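Local structure of probable aromatic acid decarboxylase (Aquifex aeolicus, 2EJB) at residues 153-156 and 157-161. The protein probably makes the prenylated FMN cofactor of UbiD decarboxylases, joining a dimethylallyl group from dimethylallyl phosphate to the flavin without the help of a metal. Numbering follows the deposited sequence.
Sequences PAFY and HKPQS
Phe155 and Pro159 meet where the loop from strand 147-150 folds back before helix 162-176. The reversal is a type I beta turn from Phe155 to Lys158, closed by the bond from Lys158 N to Phe155 O (3.1 Å); the donor stands above the carbonyl plane, 68° out of it. Along the Phe155 side chain, CB lies 4.1 Å from Pro159 CD. CG is anti to the carbonyl carbon (chi1 -62°), which turns the CD2 side of the ring to the proline, with CD2 4.0 Å from Pro159 CG. The two side chains cross at about a right angle, and the ring atoms beyond CD2 lie farther from Pro159; Phe155 also packs on Glu46 of the second subunit. The pyrrolidine also leans on the backbone, its CD 3.7 Å from Phe155 CA. An alanine in place of Pro159 would probably leave CD2 of Phe155 without its apolar neighbour and the chain after the turn freer to swing. At the outer corner, Tyr156 CB sits over one face of the His157 imidazole as a CH-pi contact, 4.3 Å from the ring centroid, while the phenol extends away from the 157-161 segment. Past the proline, Ser161 is the N-cap of helix 162-176, its OG accepting a hydrogen bond from Asp164 N. Tyr156, predicted to bind dimethylallyl phosphate, packs on Arg126 of the second subunit and lies near Lys172, predicted to bind the same substrate. One backbone hydrogen bond, the Phe155-Pro159 contact and a CH-pi contact thus accompany the bend, consistent with a turn that holds Tyr156 at the predicted dimethylallyl phosphate site, beside the second subunit.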
loop_
_atom_site.group_PDB
_atom_site.type_symbol
_atom_site.label_atom_id
_atom_site.label_comp_id
_atom_site.label_asym_id
_atom_site.label_seq_id
_atom_site.Cartn_x
_atom_site.Cartn_y
_atom_site.Cartn_z
ATOM N N PRO A 153 4.368 -0.034 4.831
ATOM C CA PRO A 153 5.070 0.455 6.017
ATOM C C PRO A 153 5.593 1.868 5.821
ATOM O O PRO A 153 5.879 2.285 4.702
ATOM C CB PRO A 153 6.187 -0.570 6.204
ATOM C CG PRO A 153 6.449 -1.031 4.810
ATOM C CD PRO A 153 5.066 -1.193 4.253
ATOM N N ALA A 154 5.700 2.609 6.911
ATOM C CA ALA A 154 6.203 3.969 6.837
ATOM C C ALA A 154 7.589 4.028 7.470
ATOM O O ALA A 154 8.046 3.053 8.059
ATOM C CB ALA A 154 5.268 4.894 7.549
ATOM N N PHE A 155 8.253 5.173 7.345
ATOM C CA PHE A 155 9.584 5.345 7.907
ATOM C C PHE A 155 9.596 6.332 9.071
ATOM O O PHE A 155 10.641 6.887 9.397
ATOM C CB PHE A 155 10.561 5.818 6.823
ATOM C CG PHE A 155 10.740 4.840 5.688
ATOM C CD1 PHE A 155 9.723 4.633 4.757
ATOM C CD2 PHE A 155 11.921 4.117 5.559
ATOM C CE1 PHE A 155 9.883 3.720 3.714
ATOM C CE2 PHE A 155 12.093 3.199 4.520
ATOM C CZ PHE A 155 11.072 2.999 3.594
ATOM N N TYR A 156 8.441 6.552 9.696
ATOM C CA TYR A 156 8.360 7.477 10.820
ATOM C C TYR A 156 9.375 7.098 11.889
ATOM O O TYR A 156 10.207 7.907 12.291
ATOM C CB TYR A 156 6.974 7.449 11.481
ATOM C CG TYR A 156 5.784 7.757 10.602
ATOM C CD1 TYR A 156 4.983 6.732 10.116
ATOM C CD2 TYR A 156 5.439 9.072 10.281
ATOM C CE1 TYR A 156 3.855 7.000 9.332
ATOM C CE2 TYR A 156 4.321 9.350 9.499
ATOM C CZ TYR A 156 3.535 8.310 9.026
ATOM O OH TYR A 156 2.427 8.577 8.252
ATOM N N HIS A 157 9.282 5.852 12.344
ATOM C CA HIS A 157 10.139 5.321 13.400
ATOM C C HIS A 157 11.548 4.932 12.958
ATOM O O HIS A 157 12.233 4.192 13.660
ATOM C CB HIS A 157 9.466 4.101 14.033
ATOM C CG HIS A 157 8.009 4.293 14.326
ATOM N ND1 HIS A 157 7.534 5.354 15.069
ATOM C CD2 HIS A 157 6.928 3.552 13.996
ATOM C CE1 HIS A 157 6.222 5.254 15.181
ATOM N NE2 HIS A 157 5.827 4.169 14.540
ATOM N N LYS A 158 11.982 5.430 11.806
ATOM C CA LYS A 158 13.310 5.115 11.285
ATOM C C LYS A 158 13.601 3.621 11.418
ATOM O O LYS A 158 14.428 3.213 12.233
ATOM C CB LYS A 158 14.383 5.919 12.035
ATOM C CG LYS A 158 14.231 7.434 11.937
ATOM C CD LYS A 158 15.411 8.159 12.576
ATOM C CE LYS A 158 15.239 9.673 12.585
ATOM N NZ LYS A 158 16.424 10.356 13.173
ATOM N N PRO A 159 12.919 2.780 10.620
ATOM C CA PRO A 159 13.167 1.339 10.712
ATOM C C PRO A 159 14.571 0.957 10.250
ATOM O O PRO A 159 15.183 1.667 9.454
ATOM C CB PRO A 159 12.074 0.745 9.823
ATOM C CG PRO A 159 11.876 1.808 8.784
ATOM C CD PRO A 159 11.881 3.074 9.613
ATOM N N GLN A 160 15.079 -0.159 10.764
ATOM C CA GLN A 160 16.405 -0.649 10.392
ATOM C C GLN A 160 16.335 -1.994 9.680
ATOM O O GLN A 160 17.135 -2.275 8.790
ATOM C CB GLN A 160 17.310 -0.770 11.625
ATOM C CG GLN A 160 18.386 -1.841 11.489
ATOM C CD GLN A 160 18.083 -3.078 12.324
ATOM O OE1 GLN A 160 16.928 -3.339 12.672
ATOM N NE2 GLN A 160 19.119 -3.851 12.640
ATOM N N SER A 161 15.374 -2.823 10.066
ATOM C CA SER A 161 15.231 -4.134 9.445
ATOM C C SER A 161 13.846 -4.333 8.857
ATOM O O SER A 161 12.935 -3.536 9.086
ATOM C CB SER A 161 15.496 -5.238 10.469
ATOM O OG SER A 161 14.458 -5.290 11.433
#